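Local coordinates for protein putative enzyme related to aldose 1-epimerase (PDB 2HTA) that probably interconverts the alpha and beta anomers of glucose 6-phosphate and related hexose 6-phosphates as a monomeric mutarotase, at residues A[153-158]-A[165-170]; A[244-249]-A[300-305]; A[250-255]-A[285-290]. All blocks are in the same frame, centred on the assembly; numbering follows the deposited sequence.

Contact 1: A[153-158]-A[165-170]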
ATOM      1  N   LEU A 153      -1.674  14.802  -1.017  1.00 18.66           N
ATOM      2  CA  LEU A 153      -1.481  14.415  -2.402  1.00 17.90           C
ATOM      3  C   LEU A 153      -0.827  13.054  -2.485  1.00 17.23           C
ATOM      4  O   LEU A 153       0.122  12.793  -1.758  1.00 18.34           O
ATOM      5  CB  LEU A 153      -0.587  15.427  -3.162  1.00 17.40           C
ATOM      6  CG  LEU A 153      -1.295  16.781  -3.196  1.00 22.03           C
ATOM      7  CD1 LEU A 153      -0.403  17.953  -3.241  1.00 28.45           C
ATOM      8  CD2 LEU A 153      -2.290  16.827  -4.358  1.00 23.09           C
ATOM      9  N   ALA A 154      -1.315  12.199  -3.377  1.00 16.98           N
ATOM     10  CA  ALA A 154      -0.693  10.879  -3.618  1.00 17.12           C
ATOM     11  C   ALA A 154      -0.344  10.901  -5.114  1.00 18.21           C
ATOM     12  O   ALA A 154      -1.240  11.049  -5.959  1.00 18.74           O
ATOM     13  CB  ALA A 154      -1.644   9.732  -3.295  1.00 16.84           C
ATOM     14  N   ARG A 155       0.938  10.842  -5.411  1.00 18.08           N
ATOM     15  CA  ARG A 155       1.427  10.860  -6.809  1.00 18.50           C
ATOM     16  C   ARG A 155       1.962   9.503  -7.104  1.00 17.54           C
ATOM     17  O   ARG A 155       2.742   8.971  -6.297  1.00 18.73           O
ATOM     18  CB  ARG A 155       2.523  11.921  -6.951  1.00 18.37           C
ATOM     19  CG  ARG A 155       2.051  13.346  -6.609  1.00 20.78           C
ATOM     20  CD  ARG A 155       3.153  14.347  -6.906  1.00 26.28           C
ATOM     21  NE  ARG A 155       2.640  15.706  -6.971  1.00 30.03           N
ATOM     22  CZ  ARG A 155       2.629  16.543  -5.937  1.00 30.87           C
ATOM     23  NH1 ARG A 155       2.137  17.774  -6.077  1.00 31.24           N
ATOM     24  NH2 ARG A 155       3.147  16.161  -4.781  1.00 32.21           N
ATOM     25  N   PHE A 156       1.501   8.904  -8.207  1.00 16.13           N
ATOM     26  CA  PHE A 156       1.904   7.583  -8.644  1.00 16.47           C
ATOM     27  C   PHE A 156       2.577   7.645  -9.995  1.00 16.81           C
ATOM     28  O   PHE A 156       2.194   8.470 -10.814  1.00 18.44           O
ATOM     29  CB  PHE A 156       0.682   6.703  -8.820  1.00 15.19           C
ATOM     30  CG  PHE A 156      -0.059   6.479  -7.545  1.00 18.39           C
ATOM     31  CD1 PHE A 156      -0.990   7.416  -7.107  1.00 17.69           C
ATOM     32  CD2 PHE A 156       0.243   5.367  -6.750  1.00 18.57           C
ATOM     33  CE1 PHE A 156      -1.693   7.203  -5.863  1.00 17.92           C
ATOM     34  CE2 PHE A 156      -0.486   5.144  -5.541  1.00 20.22           C
ATOM     35  CZ  PHE A 156      -1.414   6.072  -5.119  1.00 18.21           C
ATOM     36  N   LYS A 157       3.554   6.777 -10.222  1.00 18.78           N
ATOM     37  CA  LYS A 157       4.127   6.558 -11.581  1.00 20.62           C
ATOM     38  C   LYS A 157       4.015   5.073 -11.848  1.00 21.07           C
ATOM     39  O   LYS A 157       4.592   4.297 -11.109  1.00 22.78           O
ATOM     40  CB  LYS A 157       5.588   7.004 -11.585  1.00 20.53           C
ATOM     41  CG  LYS A 157       5.742   8.453 -11.323  1.00 21.91           C
ATOM     42  CD  LYS A 157       7.166   8.891 -11.783  1.00 26.91           C
ATOM     43  CE  LYS A 157       7.361  10.383 -11.645  1.00 30.27           C
ATOM     44  NZ  LYS A 157       8.775  10.708 -11.995  1.00 30.10           N
ATOM     45  N   VAL A 158       3.200   4.644 -12.819  1.00 19.55           N
ATOM     46  CA  VAL A 158       3.040   3.230 -13.054  1.00 19.48           C
ATOM     47  C   VAL A 158       3.554   2.894 -14.435  1.00 19.16           C
ATOM     48  O   VAL A 158       3.142   3.489 -15.411  1.00 20.76           O
ATOM     49  CB  VAL A 158       1.571   2.707 -12.833  1.00 19.14           C
ATOM     50  CG1 VAL A 158       1.171   2.934 -11.351  1.00 20.55           C
ATOM     51  CG2 VAL A 158       0.560   3.448 -13.728  1.00 20.92           C
ATOM     52  N   GLU A 165       4.261   8.387  -4.007  1.00 17.33           N
ATOM     53  CA  GLU A 165       4.758   9.457  -3.140  1.00 17.77           C
ATOM     54  C   GLU A 165       3.560  10.113  -2.456  1.00 18.17           C
ATOM     55  O   GLU A 165       2.635  10.583  -3.123  1.00 19.57           O
ATOM     56  CB  GLU A 165       5.524  10.481  -3.974  1.00 19.20           C
ATOM     57  CG  GLU A 165       6.016  11.740  -3.177  1.00 20.56           C
ATOM     58  CD  GLU A 165       6.596  12.819  -4.098  1.00 28.36           C
ATOM     59  OE1 GLU A 165       5.852  13.383  -4.937  1.00 30.07           O
ATOM     60  OE2 GLU A 165       7.807  13.098  -3.992  1.00 30.03           O
ATOM     61  N   LEU A 166       3.560  10.093  -1.136  1.00 17.73           N
ATOM     62  CA  LEU A 166       2.560  10.770  -0.318  1.00 18.36           C
ATOM     63  C   LEU A 166       3.077  12.097   0.267  1.00 19.74           C
ATOM     64  O   LEU A 166       4.134  12.143   0.891  1.00 20.80           O
ATOM     65  CB  LEU A 166       2.153   9.835   0.824  1.00 18.83           C
ATOM     66  CG  LEU A 166       1.037  10.418   1.696  1.00 18.93           C
ATOM     67  CD1 LEU A 166      -0.330  10.458   0.970  1.00 19.75           C
ATOM     68  CD2 LEU A 166       0.966   9.615   3.011  1.00 20.68           C
ATOM     69  N   GLU A 167       2.304  13.169   0.138  1.00 19.28           N
ATOM     70  CA  GLU A 167       2.765  14.503   0.558  1.00 20.35           C
ATOM     71  C   GLU A 167       1.605  15.194   1.281  1.00 20.56           C
ATOM     72  O   GLU A 167       0.488  15.291   0.730  1.00 20.15           O
ATOM     73  CB  GLU A 167       3.141  15.297  -0.697  1.00 20.45           C
ATOM     74  CG  GLU A 167       3.537  16.712  -0.448  1.00 24.00           C
ATOM     75  CD  GLU A 167       3.969  17.392  -1.787  1.00 31.92           C
ATOM     76  OE1 GLU A 167       3.180  18.160  -2.426  1.00 27.63           O
ATOM     77  OE2 GLU A 167       5.109  17.095  -2.191  1.00 31.21           O
ATOM     78  N   ALA A 168       1.854  15.600   2.515  1.00 19.29           N
ATOM     79  CA  ALA A 168       0.792  16.169   3.379  1.00 20.34           C
ATOM     80  C   ALA A 168       1.102  17.643   3.657  1.00 21.01           C
ATOM     81  O   ALA A 168       2.190  17.984   4.166  1.00 22.80           O
ATOM     82  CB  ALA A 168       0.687  15.387   4.684  1.00 19.61           C
ATOM     83  N   HIS A 169       0.177  18.516   3.290  1.00 19.94           N
ATOM     84  CA  HIS A 169       0.336  19.956   3.494  1.00 20.94           C
ATOM     85  C   HIS A 169      -0.534  20.388   4.671  1.00 19.98           C
ATOM     86  O   HIS A 169      -1.735  20.113   4.701  1.00 19.95           O
ATOM     87  CB  HIS A 169      -0.118  20.723   2.255  1.00 20.64           C
ATOM     88  CG  HIS A 169       0.733  20.449   1.053  1.00 21.22           C
ATOM     89  ND1 HIS A 169       1.689  21.334   0.597  1.00 27.05           N
ATOM     90  CD2 HIS A 169       0.755  19.397   0.206  1.00 24.10           C
ATOM     91  CE1 HIS A 169       2.274  20.829  -0.481  1.00 25.20           C
ATOM     92  NE2 HIS A 169       1.725  19.657  -0.738  1.00 24.80           N
ATOM     93  N   GLY A 170       0.054  21.132   5.583  1.00 21.70           N
ATOM     94  CA  GLY A 170      -0.719  21.594   6.784  1.00 22.28           C
ATOM     95  C   GLY A 170       0.245  21.887   7.923  1.00 24.32           C
ATOM     96  O   GLY A 170       1.463  21.964   7.697  1.00 24.26           O
TER
HETATM   97  O   HOH W   1       3.293  13.512  -3.643  1.00 34.49           O
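Leu153, Ala154 and Arg155 pair with Glu167, Leu166 and Glu165 as neighbouring antiparallel strands of the hairpin 151-158/162-169, inside the large sheet of the fold. Four backbone hydrogen bonds join the Leu153-Glu167 and Arg155-Glu165 pairs; Ala154 and Leu166 form the non-hydrogen-bonded pair between them, on the face covered by Trp118. The opposite face carries the charges. Arg155 NH2 gives Glu167 OE1 a nearly straight bond (3.1 Å, 177°) that lies in the guanidinium plane but arrives from above the carboxylate plane. From the other side of that plane, His169 NE2 donates to Glu167 OE1 at 2.7 Å. Glu167 reaches this meeting point because CG is anti to its backbone N (chi1 176°) and the chain beyond is extended. Leu153 CB lies above one face of the guanidinium, offset toward its rim, and Leu153 CD1 is 3.7 Å from His169 NE2. Glu165 OE1 is a weaker partner, 3.9 Å from Arg155 NH2, and a water joins NH2 to both OE1 and the backbone O of Glu165. Since His169 ND1 also bonds to Glu295, two carboxylates flank the imidazole, an environment that would probably favour its protonated form.

Contact 2: A[244-249]-A[300-305]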
ATOM      1  N   ILE A 244      11.238  -8.896  -5.682  1.00 20.19           N
ATOM      2  CA  ILE A 244      10.645  -7.585  -5.728  1.00 20.12           C
ATOM      3  C   ILE A 244      11.477  -6.668  -4.814  1.00 19.91           C
ATOM      4  O   ILE A 244      11.733  -6.997  -3.632  1.00 20.70           O
ATOM      5  CB  ILE A 244       9.158  -7.614  -5.295  1.00 21.43           C
ATOM      6  CG1 ILE A 244       8.294  -8.491  -6.268  1.00 20.20           C
ATOM      7  CG2 ILE A 244       8.616  -6.208  -5.211  1.00 19.61           C
ATOM      8  CD1 ILE A 244       6.928  -8.992  -5.586  1.00 21.03           C
ATOM      9  N   ASP A 245      11.935  -5.566  -5.379  1.00 19.62           N
ATOM     10  CA  ASP A 245      12.692  -4.566  -4.622  1.00 20.03           C
ATOM     11  C   ASP A 245      11.697  -3.537  -4.141  1.00 20.53           C
ATOM     12  O   ASP A 245      10.938  -3.005  -4.940  1.00 22.10           O
ATOM     13  CB  ASP A 245      13.703  -3.900  -5.533  1.00 20.33           C
ATOM     14  CG  ASP A 245      14.760  -4.861  -5.986  1.00 23.58           C
ATOM     15  OD1 ASP A 245      15.070  -5.874  -5.272  1.00 20.47           O
ATOM     16  OD2 ASP A 245      15.280  -4.620  -7.081  1.00 24.62           O
ATOM     17  N   VAL A 246      11.708  -3.240  -2.841  1.00 20.78           N
ATOM     18  CA  VAL A 246      10.817  -2.213  -2.273  1.00 19.50           C
ATOM     19  C   VAL A 246      11.715  -1.151  -1.654  1.00 20.56           C
ATOM     20  O   VAL A 246      12.394  -1.426  -0.662  1.00 20.35           O
ATOM     21  CB  VAL A 246       9.870  -2.843  -1.197  1.00 18.78           C
ATOM     22  CG1 VAL A 246       8.814  -1.851  -0.783  1.00 18.84           C
ATOM     23  CG2 VAL A 246       9.205  -4.095  -1.703  1.00 17.68           C
ATOM     24  N   VAL A 247      11.777   0.026  -2.284  1.00 20.28           N
ATOM     25  CA  VAL A 247      12.682   1.061  -1.888  1.00 20.50           C
ATOM     26  C   VAL A 247      11.921   2.126  -1.096  1.00 19.68           C
ATOM     27  O   VAL A 247      10.871   2.608  -1.528  1.00 19.98           O
ATOM     28  CB  VAL A 247      13.356   1.695  -3.068  1.00 21.14           C
ATOM     29  CG1 VAL A 247      14.357   2.728  -2.632  1.00 22.21           C
ATOM     30  CG2 VAL A 247      14.076   0.617  -3.919  1.00 22.33           C
ATOM     31  N   HIS A 248      12.488   2.502   0.038  1.00 19.31           N
ATOM     32  CA  HIS A 248      11.842   3.380   0.989  1.00 18.60           C
ATOM     33  C   HIS A 248      12.565   4.708   1.028  1.00 18.55           C
ATOM     34  O   HIS A 248      13.832   4.764   1.054  1.00 17.35           O
ATOM     35  CB  HIS A 248      11.833   2.746   2.399  1.00 18.33           C
ATOM     36  CG  HIS A 248      11.387   1.312   2.423  1.00 18.41           C
ATOM     37  ND1 HIS A 248      10.057   0.941   2.393  1.00 15.77           N
ATOM     38  CD2 HIS A 248      12.103   0.160   2.384  1.00 17.83           C
ATOM     39  CE1 HIS A 248       9.970  -0.382   2.385  1.00 15.36           C
ATOM     40  NE2 HIS A 248      11.198  -0.880   2.398  1.00 16.39           N
ATOM     41  N   HIS A 249      11.775   5.793   0.968  1.00 19.22           N
ATOM     42  CA  HIS A 249      12.352   7.156   1.078  1.00 20.96           C
ATOM     43  C   HIS A 249      11.575   8.016   2.042  1.00 20.63           C
ATOM     44  O   HIS A 249      10.375   7.929   2.104  1.00 18.37           O
ATOM     45  CB  HIS A 249      12.415   7.819  -0.304  1.00 24.17           C
ATOM     46  CG  HIS A 249      13.638   7.419  -1.093  1.00 28.44           C
ATOM     47  ND1 HIS A 249      13.585   6.558  -2.166  1.00 31.17           N
ATOM     48  CD2 HIS A 249      14.954   7.718  -0.905  1.00 32.06           C
ATOM     49  CE1 HIS A 249      14.810   6.383  -2.641  1.00 36.94           C
ATOM     50  NE2 HIS A 249      15.666   7.055  -1.875  1.00 34.65           N
ATOM     51  N   LEU A 300       6.394  10.867   2.171  1.00 20.56           N
ATOM     52  CA  LEU A 300       6.766   9.472   2.370  1.00 18.68           C
ATOM     53  C   LEU A 300       6.647   8.815   0.964  1.00 18.20           C
ATOM     54  O   LEU A 300       5.681   9.102   0.219  1.00 17.11           O
ATOM     55  CB  LEU A 300       5.748   8.818   3.286  1.00 19.43           C
ATOM     56  CG  LEU A 300       6.027   7.441   3.899  1.00 19.45           C
ATOM     57  CD1 LEU A 300       7.307   7.466   4.808  1.00 17.54           C
ATOM     58  CD2 LEU A 300       4.779   6.946   4.650  1.00 19.24           C
ATOM     59  N   ALA A 301       7.641   8.004   0.587  1.00 18.69           N
ATOM     60  CA  ALA A 301       7.639   7.418  -0.777  1.00 17.84           C
ATOM     61  C   ALA A 301       8.128   6.011  -0.773  1.00 17.42           C
ATOM     62  O   ALA A 301       9.003   5.632   0.010  1.00 16.58           O
ATOM     63  CB  ALA A 301       8.470   8.272  -1.773  1.00 21.07           C
ATOM     64  N   GLN A 302       7.574   5.250  -1.715  1.00 16.92           N
ATOM     65  CA  GLN A 302       7.979   3.875  -1.958  1.00 18.16           C
ATOM     66  C   GLN A 302       8.098   3.649  -3.499  1.00 20.06           C
ATOM     67  O   GLN A 302       7.237   4.122  -4.242  1.00 19.55           O
ATOM     68  CB  GLN A 302       6.910   2.954  -1.367  1.00 16.79           C
ATOM     69  CG  GLN A 302       7.272   1.452  -1.537  1.00 16.29           C
ATOM     70  CD  GLN A 302       6.234   0.530  -1.005  1.00 19.63           C
ATOM     71  OE1 GLN A 302       5.535  -0.116  -1.777  1.00 18.68           O
ATOM     72  NE2 GLN A 302       6.107   0.462   0.345  1.00 20.88           N
ATOM     73  N   THR A 303       9.171   2.990  -3.942  1.00 19.51           N
ATOM     74  CA  THR A 303       9.365   2.571  -5.314  1.00 19.84           C
ATOM     75  C   THR A 303       9.495   1.053  -5.310  1.00 19.24           C
ATOM     76  O   THR A 303      10.087   0.465  -4.408  1.00 17.50           O
ATOM     77  CB  THR A 303      10.584   3.298  -5.940  1.00 20.16           C
ATOM     78  OG1 THR A 303      10.237   4.686  -6.022  1.00 23.34           O
ATOM     79  CG2 THR A 303      10.861   2.787  -7.372  1.00 22.38           C
ATOM     80  N   ILE A 304       8.820   0.437  -6.275  1.00 18.80           N
ATOM     81  CA  ILE A 304       8.799  -0.994  -6.437  1.00 18.19           C
ATOM     82  C   ILE A 304       9.391  -1.372  -7.804  1.00 19.40           C
ATOM     83  O   ILE A 304       9.023  -0.789  -8.861  1.00 18.88           O
ATOM     84  CB  ILE A 304       7.339  -1.537  -6.361  1.00 19.74           C
ATOM     85  CG1 ILE A 304       6.594  -0.944  -5.151  1.00 18.37           C
ATOM     86  CG2 ILE A 304       7.386  -3.103  -6.350  1.00 17.70           C
ATOM     87  CD1 ILE A 304       5.026  -1.131  -5.213  1.00 19.87           C
ATOM     88  N   CYS A 305      10.251  -2.379  -7.784  1.00 19.68           N
ATOM     89  CA  CYS A 305      10.980  -2.826  -9.006  1.00 21.33           C
ATOM     90  C   CYS A 305      10.945  -4.352  -8.976  1.00 21.82           C
ATOM     91  O   CYS A 305      11.155  -4.968  -7.917  1.00 22.56           O
ATOM     92  CB  CYS A 305      12.430  -2.310  -8.881  1.00 22.19           C
ATOM     93  SG  CYS A 305      13.464  -2.764 -10.205  1.00 30.59           S
TER
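Strands 244-249 and 300-305 run antiparallel at 161°, with their axes 4.7 Å apart at closest, and six backbone hydrogen bonds tie Asp245 to Cys305, Val247 to Thr303 and His249 to Ala301; the straightest runs from Val247 N to Thr303 O at 2.7 Å. Between these pairs, Val246 lies across from Ile304 and His248 from Gln302, where CA-H groups lean on carbonyls, as Gln302 CA does on Val247 O at 3.2 Å.

Side chains alternate between two very different faces. On the buried one, Gln302 stretches out fully, CG anti to its backbone N (chi1 -178°), and the CG1 methyl of Val246 sits over one face of the Gln302 amide, 3.5 Å from CD. The amide is gripped at both ends by hydroxyls beyond the pair: OE1 bonds to Ser180 OG and NE2 to Thr283 OG1. His248 is held likewise, ND1 by the same Thr283 hydroxyl and NE2 by Ser233 OG, so one threonine connects the two side chains although their closest atoms, His248 CE1 and Gln302 NE2, are 4.4 Å apart. Farther along, Ile244 and Ile304 lie side by side and touch through their CG2 methyls at 3.5 Å. The other face is more open to solvent and its contacts are looser: Asp245 CB and Cys305 CB stand 3.9 Å apart, with Val247 beside Thr303 and His249 beside Ala301 continuing the row.

Val246 and Gln302 pack on Phe182 of strand 172-183, and Val246 and His248 on Val281 of strand 278-286. Two antiparallel sheets closing face to face in this way are the hallmark of the galactose mutarotase-like beta-sandwich; here the side chain of Gln302 lies about 6 Å from that of Glu282, a probable catalytic residue.

Contact 3: A[250-255]-A[285-290]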
ATOM      1  N   HIS A 250      12.290   8.854   2.797  1.00 19.68           N
ATOM      2  CA  HIS A 250      11.700   9.813   3.726  1.00 20.57           C
ATOM      3  C   HIS A 250      11.034   9.125   4.908  1.00 20.13           C
ATOM      4  O   HIS A 250      10.299   9.789   5.641  1.00 21.13           O
ATOM      5  CB  HIS A 250      10.715  10.813   3.044  1.00 20.28           C
ATOM      6  CG  HIS A 250      11.170  11.284   1.699  1.00 26.11           C
ATOM      7  ND1 HIS A 250      12.347  11.973   1.509  1.00 32.36           N
ATOM      8  CD2 HIS A 250      10.617  11.121   0.466  1.00 30.97           C
ATOM      9  CE1 HIS A 250      12.509  12.228   0.219  1.00 35.13           C
ATOM     10  NE2 HIS A 250      11.467  11.734  -0.439  1.00 33.86           N
ATOM     11  N   HIS A 251      11.264   7.825   5.075  1.00 19.00           N
ATOM     12  CA  HIS A 251      10.601   7.009   6.096  1.00 18.40           C
ATOM     13  C   HIS A 251      11.468   6.924   7.309  1.00 20.33           C
ATOM     14  O   HIS A 251      12.640   7.402   7.305  1.00 18.20           O
ATOM     15  CB  HIS A 251      10.449   5.526   5.545  1.00 22.66           C
ATOM     16  CG  HIS A 251      11.775   4.896   5.364  1.00 17.99           C
ATOM     17  ND1 HIS A 251      12.709   5.432   4.491  1.00 17.03           N
ATOM     18  CD2 HIS A 251      12.410   3.923   6.047  1.00 20.14           C
ATOM     19  CE1 HIS A 251      13.823   4.728   4.573  1.00 16.07           C
ATOM     20  NE2 HIS A 251      13.685   3.834   5.529  1.00 16.78           N
ATOM     21  N   LEU A 252      10.906   6.322   8.375  1.00 19.28           N
ATOM     22  CA  LEU A 252      11.701   5.955   9.568  1.00 20.65           C
ATOM     23  C   LEU A 252      11.855   4.457   9.772  1.00 18.87           C
ATOM     24  O   LEU A 252      12.860   3.983  10.346  1.00 20.20           O
ATOM     25  CB  LEU A 252      11.064   6.530  10.847  1.00 21.49           C
ATOM     26  CG  LEU A 252      11.934   7.222  11.872  1.00 30.44           C
ATOM     27  CD1 LEU A 252      12.945   8.271  11.176  1.00 27.93           C
ATOM     28  CD2 LEU A 252      10.977   7.894  12.870  1.00 27.00           C
ATOM     29  N   ASN A 253      10.892   3.697   9.283  1.00 17.79           N
ATOM     30  CA  ASN A 253      10.746   2.316   9.633  1.00 18.08           C
ATOM     31  C   ASN A 253      10.299   1.540   8.408  1.00 17.20           C
ATOM     32  O   ASN A 253       9.792   2.132   7.439  1.00 18.21           O
ATOM     33  CB  ASN A 253       9.599   2.151  10.687  1.00 17.14           C
ATOM     34  CG  ASN A 253       9.709   3.120  11.829  1.00 20.63           C
ATOM     35  OD1 ASN A 253       8.747   3.873  12.117  1.00 17.91           O
ATOM     36  ND2 ASN A 253      10.862   3.098  12.535  1.00 22.05           N
ATOM     37  N   VAL A 254      10.477   0.227   8.459  1.00 16.90           N
ATOM     38  CA  VAL A 254       9.805  -0.670   7.506  1.00 16.94           C
ATOM     39  C   VAL A 254       9.031  -1.649   8.334  1.00 17.13           C
ATOM     40  O   VAL A 254       9.508  -1.997   9.405  1.00 17.47           O
ATOM     41  CB  VAL A 254      10.817  -1.381   6.618  1.00 17.10           C
ATOM     42  CG1 VAL A 254      10.158  -2.501   5.737  1.00 17.29           C
ATOM     43  CG2 VAL A 254      11.480  -0.319   5.723  1.00 16.33           C
ATOM     44  N   VAL A 255       7.819  -2.043   7.893  1.00 15.90           N
ATOM     45  CA  VAL A 255       7.085  -3.091   8.554  1.00 17.54           C
ATOM     46  C   VAL A 255       6.958  -4.309   7.666  1.00 19.23           C
ATOM     47  O   VAL A 255       6.673  -4.165   6.470  1.00 19.48           O
ATOM     48  CB  VAL A 255       5.698  -2.597   9.006  1.00 18.64           C
ATOM     49  CG1 VAL A 255       4.765  -3.752   9.428  1.00 17.63           C
ATOM     50  CG2 VAL A 255       5.950  -1.662  10.207  1.00 15.55           C
ATOM     51  N   TYR A 285       6.391   5.632   8.818  1.00 18.41           N
ATOM     52  CA  TYR A 285       6.968   6.678   9.646  1.00 18.41           C
ATOM     53  C   TYR A 285       6.172   6.582  10.953  1.00 19.41           C
ATOM     54  O   TYR A 285       5.126   7.167  11.045  1.00 19.42           O
ATOM     55  CB  TYR A 285       6.795   8.029   8.987  1.00 18.34           C
ATOM     56  CG  TYR A 285       7.829   9.030   9.497  1.00 18.12           C
ATOM     57  CD1 TYR A 285       8.853   9.502   8.662  1.00 18.56           C
ATOM     58  CD2 TYR A 285       7.833   9.428  10.841  1.00 16.72           C
ATOM     59  CE1 TYR A 285       9.866  10.415   9.117  1.00 18.91           C
ATOM     60  CE2 TYR A 285       8.842  10.362  11.321  1.00 21.63           C
ATOM     61  CZ  TYR A 285       9.822  10.857  10.455  1.00 23.52           C
ATOM     62  OH  TYR A 285      10.781  11.771  10.901  1.00 23.48           O
ATOM     63  N   ALA A 286       6.617   5.723  11.876  1.00 22.43           N
ATOM     64  CA  ALA A 286       5.779   5.400  13.083  1.00 23.08           C
ATOM     65  C   ALA A 286       6.514   5.676  14.443  1.00 22.39           C
ATOM     66  O   ALA A 286       5.879   6.098  15.431  1.00 24.14           O
ATOM     67  CB  ALA A 286       5.272   3.984  13.057  1.00 22.46           C
ATOM     68  N   THR A 287       7.797   5.377  14.527  1.00 20.89           N
ATOM     69  CA  THR A 287       8.471   5.416  15.829  1.00 20.81           C
ATOM     70  C   THR A 287       8.772   6.855  16.341  1.00 21.82           C
ATOM     71  O   THR A 287       9.223   7.030  17.496  1.00 21.86           O
ATOM     72  CB  THR A 287       9.757   4.534  15.852  1.00 20.46           C
ATOM     73  OG1 THR A 287      10.607   4.948  14.791  1.00 20.11           O
ATOM     74  CG2 THR A 287       9.469   3.106  15.593  1.00 21.58           C
ATOM     75  N   ALA A 288       8.538   7.858  15.506  1.00 20.60           N
ATOM     76  CA  ALA A 288       8.527   9.247  15.922  1.00 21.53           C
ATOM     77  C   ALA A 288       7.525   9.905  14.981  1.00 21.90           C
ATOM     78  O   ALA A 288       7.242   9.359  13.928  1.00 22.34           O
ATOM     79  CB  ALA A 288       9.932   9.892  15.741  1.00 20.14           C
ATOM     80  N   PRO A 289       7.004  11.082  15.343  1.00 23.53           N
ATOM     81  CA  PRO A 289       6.084  11.752  14.430  1.00 23.72           C
ATOM     82  C   PRO A 289       6.779  12.616  13.390  1.00 23.30           C
ATOM     83  O   PRO A 289       7.854  13.153  13.624  1.00 22.54           O
ATOM     84  CB  PRO A 289       5.261  12.625  15.386  1.00 23.37           C
ATOM     85  CG  PRO A 289       6.255  13.072  16.353  1.00 24.50           C
ATOM     86  CD  PRO A 289       7.151  11.861  16.593  1.00 23.35           C
ATOM     87  N   GLN A 290       6.140  12.730  12.245  1.00 23.38           N
ATOM     88  CA  GLN A 290       6.637  13.477  11.122  1.00 25.89           C
ATOM     89  C   GLN A 290       6.051  14.868  11.125  1.00 26.83           C
ATOM     90  O   GLN A 290       4.876  15.047  11.377  1.00 29.06           O
ATOM     91  CB  GLN A 290       6.252  12.737   9.844  1.00 24.92           C
ATOM     92  CG  GLN A 290       7.158  12.981   8.696  1.00 25.61           C
ATOM     93  CD  GLN A 290       6.746  12.192   7.468  1.00 23.05           C
ATOM     94  OE1 GLN A 290       5.649  11.601   7.408  1.00 20.97           O
ATOM     95  NE2 GLN A 290       7.665  12.146   6.477  1.00 24.18           N
TER
HETATM   96  O   HOH W   2      10.672  12.596   6.368  1.00 28.01           O
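The ring of Tyr285 is sandwiched between Leu252 on one face and the CG methylene of Gln290, from its own segment, on the other. Leu252 CB sits almost exactly on the ring normal, 4.2 Å from the centroid of the Tyr285 ring, a CH-pi contact centred over the face, while Gln290 CG covers the centre of the opposite side at 3.7 Å above the plane. The rim is occupied too: His250 O lies in the ring plane beside CD1, and the carbonyl carbon of Ala288 is also at the edge. Beyond CB, Leu252 stays over the same face, with CD2 displaced toward the CE2 side, 3.6 Å from Tyr285 CE2, and reaching Ala288 CB at 3.7 Å. Its chi1 of -134°, well away from a staggered value, accompanies this double packing.

Leu252 and Asn253 both face Val284 across the sheet, which makes a classic beta bulge where the chain enters strand 253-258. Both of their side chains are thereby directed toward 285-290, exactly where that segment turns a corner at Thr287 and Ala288 between strands 278-286 and 289-292.

Asn253 holds the corner with both ends of its amide. Asn253 OD1 accepts from Ala286 N at 2.8 Å, nearly along the C=O axis. A second backbone donor, Thr287 N, reaches Asn253 OD1 at 3.0 Å, bent further aside. In the amide plane, Asn253 ND2 donates to Thr287 OG1 at 2.9 Å. With chi1 at 55°, Thr287 OG1 stands between its own backbone N and carbonyl carbon, which turns it toward Asn253 ND2; the three bonds together fix the amide's rotation. At the far end of the contact a water spans the gap from His250 O to Gln290 NE2, whose direct hydrogen bond goes to Arg299 O on strand 298-308.

How the contacts relate
Contacts 1 and 2 belong to one large antiparallel sheet, their centres about 14 Å apart, and its neighbouring strands 162-169 and 298-308 join them through a probable hydrogen bond from Leu166 N to Leu300 O (2.7 Å). Contact 1 closes first along the chain. The segments of contact 3 then fall between the two strands of contact 2: 250-255 follows directly on 244-249, and 285-290 leads into 298-308. Contact 3 thus lies where the chain passes between the large sheet and the facing one that carries Glu282, and it packs on contact 2 through Leu300 CD1 and His251 CA. Late strands are in this way brought beside earlier ones, bringing the large sheet against the one that carries the probable catalytic Glu282.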